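Local structure of 5,10-methylenetetrahydrofolate dehydrogenase (Bombyx mori, 5ZF1) at residues I216-A219 / L225-A228; E262-K265 / A269-P272; E147-F152 / G234-D239. The protein probably oxidises 5,10-methylenetetrahydrofolate to 5,10-methenyltetrahydrofolate with NADP+ as the hydride acceptor. One frame throughout, in Å; residues are numbered along the deposited sequence. Where two conformers were deposited one is given.

Contact 1 (I216-A219 / L225-A228); sequences IITA and LIKA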
loop_
_atom_site.group_PDB
_atom_site.type_symbol
_atom_site.label_atom_id
_atom_site.label_comp_id
_atom_site.label_asym_id
_atom_site.label_seq_id
_atom_site.Cartn_x
_atom_site.Cartn_y
_atom_site.Cartn_z
ATOM N N ILE B 216 -8.583 -9.551 -15.537
ATOM C CA ILE B 216 -9.133 -9.988 -14.245
ATOM C C ILE B 216 -8.123 -10.909 -13.588
ATOM O O ILE B 216 -7.651 -11.871 -14.204
ATOM C CB ILE B 216 -10.488 -10.705 -14.397
ATOM C CG1 ILE B 216 -11.496 -9.832 -15.134
ATOM C CG2 ILE B 216 -11.059 -11.129 -12.981
ATOM C CD1 ILE B 216 -12.809 -10.615 -15.451
ATOM N N ILE B 217 -7.790 -10.613 -12.333
ATOM C CA ILE B 217 -6.894 -11.433 -11.534
ATOM C C ILE B 217 -7.677 -11.883 -10.314
ATOM O O ILE B 217 -8.131 -11.048 -9.535
ATOM C CB ILE B 217 -5.638 -10.655 -11.119
ATOM C CG1 ILE B 217 -4.791 -10.349 -12.354
ATOM C CG2 ILE B 217 -4.844 -11.447 -10.080
ATOM C CD1 ILE B 217 -3.837 -9.193 -12.177
ATOM N N THR B 218 -7.869 -13.202 -10.162
ATOM C CA THR B 218 -8.579 -13.759 -9.002
ATOM C C THR B 218 -7.547 -14.236 -7.986
ATOM O O THR B 218 -6.876 -15.244 -8.215
ATOM C CB THR B 218 -9.521 -14.908 -9.381
ATOM O OG1 THR B 218 -8.773 -16.044 -9.841
ATOM C CG2 THR B 218 -10.528 -14.486 -10.443
ATOM N N ALA B 219 -7.422 -13.515 -6.864
ATOM C CA ALA B 219 -6.418 -13.789 -5.853
ATOM C C ALA B 219 -7.037 -14.164 -4.520
ATOM O O ALA B 219 -6.309 -14.461 -3.570
ATOM C CB ALA B 219 -5.507 -12.567 -5.654
ATOM N N LEU B 225 -16.460 -17.321 -8.707
ATOM C CA LEU B 225 -16.593 -18.001 -9.986
ATOM C C LEU B 225 -16.638 -16.944 -11.076
ATOM O O LEU B 225 -17.557 -16.119 -11.110
ATOM C CB LEU B 225 -17.829 -18.900 -10.024
ATOM C CG LEU B 225 -17.904 -19.790 -11.266
ATOM C CD1 LEU B 225 -16.588 -20.536 -11.473
ATOM C CD2 LEU B 225 -19.071 -20.769 -11.166
ATOM N N ILE B 226 -15.631 -16.954 -11.945
ATOM C CA ILE B 226 -15.657 -16.138 -13.153
ATOM C C ILE B 226 -16.395 -16.938 -14.216
ATOM O O ILE B 226 -15.922 -17.990 -14.644
ATOM C CB ILE B 226 -14.247 -15.765 -13.622
ATOM C CG1 ILE B 226 -13.483 -15.037 -12.516
ATOM C CG2 ILE B 226 -14.335 -14.886 -14.851
ATOM C CD1 ILE B 226 -14.157 -13.780 -12.051
ATOM N N LYS B 227 -17.552 -16.451 -14.629
ATOM C CA LYS B 227 -18.336 -17.083 -15.678
ATOM C C LYS B 227 -18.165 -16.324 -16.984
ATOM O O LYS B 227 -17.762 -15.160 -17.006
ATOM C CB LYS B 227 -19.817 -17.135 -15.299
ATOM C CG LYS B 227 -20.083 -17.518 -13.859
ATOM C CD LYS B 227 -21.583 -17.642 -13.617
ATOM C CE LYS B 227 -22.063 -16.742 -12.484
ATOM N NZ LYS B 227 -21.956 -15.284 -12.787
ATOM N N ALA B 228 -18.507 -16.997 -18.088
ATOM C CA ALA B 228 -18.281 -16.418 -19.407
ATOM C C ALA B 228 -19.020 -15.097 -19.587
ATOM O O ALA B 228 -18.517 -14.195 -20.268
ATOM C CB ALA B 228 -18.687 -17.414 -20.495
#
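I226 fills most of this small interface, pointing its side chain at I216 and T218 from a loop that has no regular secondary structure of its own. Its CG1 arm does the reaching. That arm stands anti to the carbonyl carbon (chi1 -57°), and a second bend at chi2 (-59°) brings the CD1 methyl round beside both strand residues. CD1 lies 4.2 Å from CG2 of I216 and 4.0 Å from CG2 of T218. I216 and I226 pass alongside each other in opposite directions, whereas T218 meets I226 tip to tip, its CG2 3.7 Å from CG1 of I226. Two conformers were deposited for T218, so both distances to its CG2 describe one of them and are less certain than that of the isoleucine pair.

The platform is a strand of the parallel sheet in the NAD(P)-binding domain, a Rossmann-type fold. I216 and T218, two residues apart, present their side chains on the same side of strand 215-218, and I217 between them packs on I174 and L178 of helix 171-178. The chain then leaves the sheet, and the loop returns over the face carrying I216 and T218, closing on it with I226. I164 of the neighbouring strand 160-164 touches all three residues of the contact, and V231 further along the loop also packs on I226.

Branching at CB suits I216 and T218 to an extended backbone, and each offers a compact CG2 methyl to the loop. In I226 the CG1-CD1 arm, one carbon longer than any branch of a valine or threonine, spans the gap and lets a loop residue bury itself against the strand.

Contact 2 (E262-K265 / A269-P272); sequences EVSK and AITP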
loop_
_atom_site.group_PDB
_atom_site.type_symbol
_atom_site.label_atom_id
_atom_site.label_comp_id
_atom_site.label_asym_id
_atom_site.label_seq_id
_atom_site.Cartn_x
_atom_site.Cartn_y
_atom_site.Cartn_z
ATOM N N GLU B 262 -15.938 -22.577 -20.634
ATOM C CA GLU B 262 -16.709 -21.521 -21.279
ATOM C C GLU B 262 -15.910 -20.228 -21.388
ATOM O O GLU B 262 -15.954 -19.558 -22.426
ATOM C CB GLU B 262 -18.014 -21.280 -20.525
ATOM C CG GLU B 262 -19.076 -22.354 -20.759
ATOM C CD GLU B 262 -19.170 -22.793 -22.217
ATOM O OE1 GLU B 262 -19.337 -21.926 -23.105
ATOM O OE2 GLU B 262 -19.071 -24.013 -22.475
ATOM N N VAL B 263 -15.156 -19.873 -20.342
ATOM C CA VAL B 263 -14.426 -18.610 -20.371
ATOM C C VAL B 263 -13.318 -18.650 -21.411
ATOM O O VAL B 263 -13.016 -17.628 -22.036
ATOM C CB VAL B 263 -13.896 -18.271 -18.965
ATOM C CG1 VAL B 263 -12.843 -17.156 -19.019
ATOM C CG2 VAL B 263 -15.055 -17.855 -18.089
ATOM N N SER B 264 -12.723 -19.830 -21.638
ATOM C CA SER B 264 -11.706 -19.978 -22.679
ATOM C C SER B 264 -12.245 -19.629 -24.059
ATOM O O SER B 264 -11.472 -19.232 -24.935
ATOM C CB SER B 264 -11.155 -21.404 -22.693
ATOM O OG SER B 264 -10.552 -21.740 -21.456
ATOM N N LYS B 265 -13.557 -19.780 -24.275
ATOM C CA LYS B 265 -14.182 -19.393 -25.535
ATOM C C LYS B 265 -14.342 -17.887 -25.688
ATOM O O LYS B 265 -14.644 -17.424 -26.793
ATOM C CB LYS B 265 -15.563 -20.043 -25.673
ATOM C CG LYS B 265 -15.585 -21.557 -25.672
ATOM C CD LYS B 265 -17.027 -22.048 -25.720
ATOM C CE LYS B 265 -17.128 -23.551 -25.528
ATOM N NZ LYS B 265 -18.513 -23.954 -25.143
ATOM N N ALA B 269 -6.685 -14.442 -23.265
ATOM C CA ALA B 269 -5.574 -15.180 -22.682
ATOM C C ALA B 269 -6.036 -15.653 -21.316
ATOM O O ALA B 269 -6.803 -14.947 -20.665
ATOM C CB ALA B 269 -4.319 -14.311 -22.559
ATOM N N ILE B 270 -5.606 -16.847 -20.902
ATOM C CA ILE B 270 -6.121 -17.431 -19.666
ATOM C C ILE B 270 -5.085 -18.368 -19.058
ATOM O O ILE B 270 -4.328 -19.038 -19.764
ATOM C CB ILE B 270 -7.453 -18.174 -19.929
ATOM C CG1 ILE B 270 -8.147 -18.551 -18.620
ATOM C CG2 ILE B 270 -7.214 -19.412 -20.805
ATOM C CD1 ILE B 270 -9.535 -19.183 -18.840
ATOM N N THR B 271 -5.057 -18.420 -17.731
ATOM C CA THR B 271 -4.304 -19.471 -17.069
ATOM C C THR B 271 -4.951 -20.829 -17.338
ATOM O O THR B 271 -6.180 -20.944 -17.336
ATOM C CB THR B 271 -4.235 -19.221 -15.562
ATOM O OG1 THR B 271 -5.482 -18.671 -15.120
ATOM C CG2 THR B 271 -3.115 -18.230 -15.268
ATOM N N PRO B 272 -4.156 -21.863 -17.585
ATOM C CA PRO B 272 -4.691 -23.225 -17.707
ATOM C C PRO B 272 -5.022 -23.786 -16.331
ATOM O O PRO B 272 -4.900 -23.111 -15.311
ATOM C CB PRO B 272 -3.539 -23.990 -18.353
ATOM C CG PRO B 272 -2.314 -23.303 -17.786
ATOM C CD PRO B 272 -2.691 -21.828 -17.715
#
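I270 reaches across from strand 269-270 to meet V263 and S264, and its side chain can be followed outward in two branches. CB points toward segment 262-265 and splits there. The short branch, CG2, comes to 4.1 Å from OG of S264. The long branch starts with CG1, which lies anti to the backbone N (chi1 -169°) and acts as a spacer; chi2 (175°) keeps the chain extended and sets CD1 out at the tip. There CD1 meets two atoms: CG1 of V263 at 3.9 Å, the two side chains crossing at a slant, and OG of S264 at 3.8 Å.

The contact with OG is simple packing. The S264 hydroxyl is engaged by a hydrogen bond to the backbone carbonyl of Y260, four residues earlier, so a polar atom buried here has its partner and can still lie against a methyl. A small serine suits the spot because it lets the isoleucine tip come close. V263 also rests on I237 of strand 236-239, as I270 does, while A2 and M1 pack around from the start of the chain. Apart from this packing, K265 NZ forms a salt bridge with OE2 of E262, three residues back in the chain.

Strand 236-239, the single-turn helix 260-263 and strand 269-270 follow one another, and the two strands lie parallel and adjacent: the contact closes a beta-alpha-beta crossover of the Rossmann-type domain.

Contact 3 (E147-F152 / G234-D239); sequences EMLKRF and GATIID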
loop_
_atom_site.group_PDB
_atom_site.type_symbol
_atom_site.label_atom_id
_atom_site.label_comp_id
_atom_site.label_asym_id
_atom_site.label_seq_id
_atom_site.Cartn_x
_atom_site.Cartn_y
_atom_site.Cartn_z
ATOM N N GLU B 147 4.886 -10.755 -13.611
ATOM C CA GLU B 147 5.802 -11.304 -14.610
ATOM C C GLU B 147 5.055 -12.056 -15.710
ATOM O O GLU B 147 5.463 -12.022 -16.878
ATOM C CB GLU B 147 6.828 -12.209 -13.923
ATOM C CG GLU B 147 8.076 -12.523 -14.757
ATOM C CD GLU B 147 8.909 -11.293 -15.122
ATOM O OE1 GLU B 147 8.930 -10.300 -14.359
ATOM O OE2 GLU B 147 9.564 -11.330 -16.182
ATOM N N MET B 148 3.962 -12.746 -15.368
ATOM C CA MET B 148 3.171 -13.410 -16.396
ATOM C C MET B 148 2.591 -12.388 -17.368
ATOM O O MET B 148 2.586 -12.609 -18.588
ATOM C CB MET B 148 2.071 -14.254 -15.746
ATOM C CG MET B 148 2.611 -15.384 -14.866
ATOM S SD MET B 148 1.380 -16.425 -14.051
ATOM C CE MET B 148 0.070 -16.517 -15.271
ATOM N N LEU B 149 2.134 -11.243 -16.852
ATOM C CA LEU B 149 1.589 -10.206 -17.720
ATOM C C LEU B 149 2.660 -9.627 -18.630
ATOM O O LEU B 149 2.423 -9.425 -19.827
ATOM C CB LEU B 149 0.960 -9.095 -16.891
ATOM C CG LEU B 149 -0.302 -9.500 -16.124
ATOM C CD1 LEU B 149 -0.606 -8.488 -15.038
ATOM C CD2 LEU B 149 -1.464 -9.675 -17.085
ATOM N N LYS B 150 3.840 -9.336 -18.074
ATOM C CA LYS B 150 4.907 -8.747 -18.879
ATOM C C LYS B 150 5.433 -9.734 -19.906
ATOM O O LYS B 150 5.687 -9.364 -21.052
ATOM C CB LYS B 150 6.045 -8.264 -17.977
ATOM C CG LYS B 150 5.613 -7.189 -16.996
ATOM C CD LYS B 150 6.766 -6.690 -16.140
ATOM C CE LYS B 150 7.461 -5.503 -16.786
ATOM N NZ LYS B 150 8.142 -5.842 -18.073
ATOM N N ARG B 151 5.609 -10.996 -19.520
ATOM C CA ARG B 151 6.225 -11.939 -20.447
ATOM C C ARG B 151 5.283 -12.333 -21.575
ATOM O O ARG B 151 5.743 -12.690 -22.662
ATOM C CB ARG B 151 6.703 -13.179 -19.696
ATOM C CG ARG B 151 7.821 -12.879 -18.737
ATOM C CD ARG B 151 9.169 -13.017 -19.394
ATOM N NE ARG B 151 10.241 -12.766 -18.437
ATOM C CZ ARG B 151 11.439 -13.338 -18.492
ATOM N NH1 ARG B 151 11.712 -14.207 -19.456
ATOM N NH2 ARG B 151 12.359 -13.052 -17.581
ATOM N N PHE B 152 3.972 -12.272 -21.353
ATOM C CA PHE B 152 3.028 -12.594 -22.407
ATOM C C PHE B 152 2.529 -11.362 -23.144
ATOM O O PHE B 152 1.579 -11.463 -23.936
ATOM C CB PHE B 152 1.868 -13.415 -21.835
ATOM C CG PHE B 152 2.264 -14.821 -21.462
ATOM C CD1 PHE B 152 2.431 -15.787 -22.436
ATOM C CD2 PHE B 152 2.494 -15.165 -20.142
ATOM C CE1 PHE B 152 2.809 -17.081 -22.095
ATOM C CE2 PHE B 152 2.871 -16.455 -19.795
ATOM C CZ PHE B 152 3.027 -17.411 -20.772
ATOM N N GLY B 234 -11.790 -11.029 -25.438
ATOM C CA GLY B 234 -10.387 -10.707 -25.548
ATOM C C GLY B 234 -9.688 -10.351 -24.254
ATOM O O GLY B 234 -8.504 -10.019 -24.289
ATOM N N ALA B 235 -10.372 -10.418 -23.111
ATOM C CA ALA B 235 -9.739 -10.058 -21.846
ATOM C C ALA B 235 -8.767 -11.143 -21.368
ATOM O O ALA B 235 -8.804 -12.295 -21.797
ATOM C CB ALA B 235 -10.809 -9.806 -20.778
ATOM N N THR B 236 -7.894 -10.760 -20.441
ATOM C CA THR B 236 -6.899 -11.654 -19.891
ATOM C C THR B 236 -7.357 -12.054 -18.500
ATOM O O THR B 236 -7.670 -11.183 -17.686
ATOM C CB THR B 236 -5.540 -10.961 -19.820
ATOM O OG1 THR B 236 -5.119 -10.613 -21.149
ATOM C CG2 THR B 236 -4.510 -11.839 -19.164
ATOM N N ILE B 237 -7.392 -13.354 -18.246
ATOM C CA ILE B 237 -7.867 -13.924 -16.988
ATOM C C ILE B 237 -6.722 -14.697 -16.356
ATOM O O ILE B 237 -6.232 -15.675 -16.932
ATOM C CB ILE B 237 -9.082 -14.838 -17.207
ATOM C CG1 ILE B 237 -10.138 -14.153 -18.081
ATOM C CG2 ILE B 237 -9.631 -15.355 -15.850
ATOM C CD1 ILE B 237 -10.877 -13.033 -17.412
ATOM N N ILE B 238 -6.308 -14.283 -15.160
ATOM C CA ILE B 238 -5.279 -14.992 -14.406
ATOM C C ILE B 238 -5.881 -15.454 -13.087
ATOM O O ILE B 238 -6.309 -14.626 -12.270
ATOM C CB ILE B 238 -4.045 -14.123 -14.159
ATOM C CG1 ILE B 238 -3.369 -13.819 -15.502
ATOM C CG2 ILE B 238 -3.081 -14.831 -13.187
ATOM C CD1 ILE B 238 -2.316 -12.741 -15.439
ATOM N N ASP B 239 -5.913 -16.775 -12.890
ATOM C CA ASP B 239 -6.329 -17.399 -11.641
ATOM C C ASP B 239 -5.093 -17.681 -10.790
ATOM O O ASP B 239 -4.263 -18.521 -11.146
ATOM C CB ASP B 239 -7.127 -18.672 -11.940
ATOM C CG ASP B 239 -7.807 -19.245 -10.716
ATOM O OD1 ASP B 239 -7.556 -18.749 -9.602
ATOM O OD2 ASP B 239 -8.613 -20.195 -10.876
#
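Helix 147-151, bearing M148 and L149, lies over strand 236-239, bearing T236 and I238, with the two axes 10.8 Å apart at closest and their directions 147° from each other, closer to antiparallel than to perpendicular. This is helix-on-sheet packing in the alpha/beta sandwich of a Rossmann-type domain: helix 140-151 lies against one face of the parallel sheet, and helices 7-26 and 277-298 pack beside it. Charged groups keep to the other side of the helix, where R151 is salt-bridged through NE to OE2 of E147, one turn back, and through NH2 to E17 of helix 7-26.

I238 carries the strand's share, giving each of its branches to a different helix residue. Its CD1 presses against L149, 3.6 Å from CD2 and 3.9 Å from CG of that leucine, where the two side chains cross. Its CG2, anti to the backbone N, lies instead beside the methionine, with CE of M148 4.1 Å away. M148 runs extended through chi2 and then turns at chi3 (36°), which lays its terminal methyl alongside I238; the side chains slide past each other in opposite directions.

Beta-branched T236 and I238 give the strand a firm surface, while the unbranched methionine and the leucine bridge the space between helix and sheet. L149 leaves the helix at an angle to the sheet, but its end comes nearer, and the CD2 branch meets both I238 and T236. The second of these touches is the looser one, at the end of the interface: CD2 of L149 stands 4.3 Å from the CG2 methyl of T236, two residues before I238 on the strand.

All three contacts are buried and belong to one parallel sheet, where strand 236-239 of contact 3 lies between strand 215-218 of contact 1 and strand 269-270 of contact 2. Backbone hydrogen bonds join these neighbours: N of I216 probably to O of T236, and N of I237 probably to O of A269. Contact 1 is loop on strand, contact 2 sets segment 262-265 on a strand near the sheet's end, and contact 3 is a long helix on an inner strand. Methyl packing dominates each, though contact 2 includes a serine hydroxyl. Contacts 1 and 2 meet through V263 CG2 against the I226-A228 backbone; M148 CE, packed on T271 CG2, joins contacts 2 and 3.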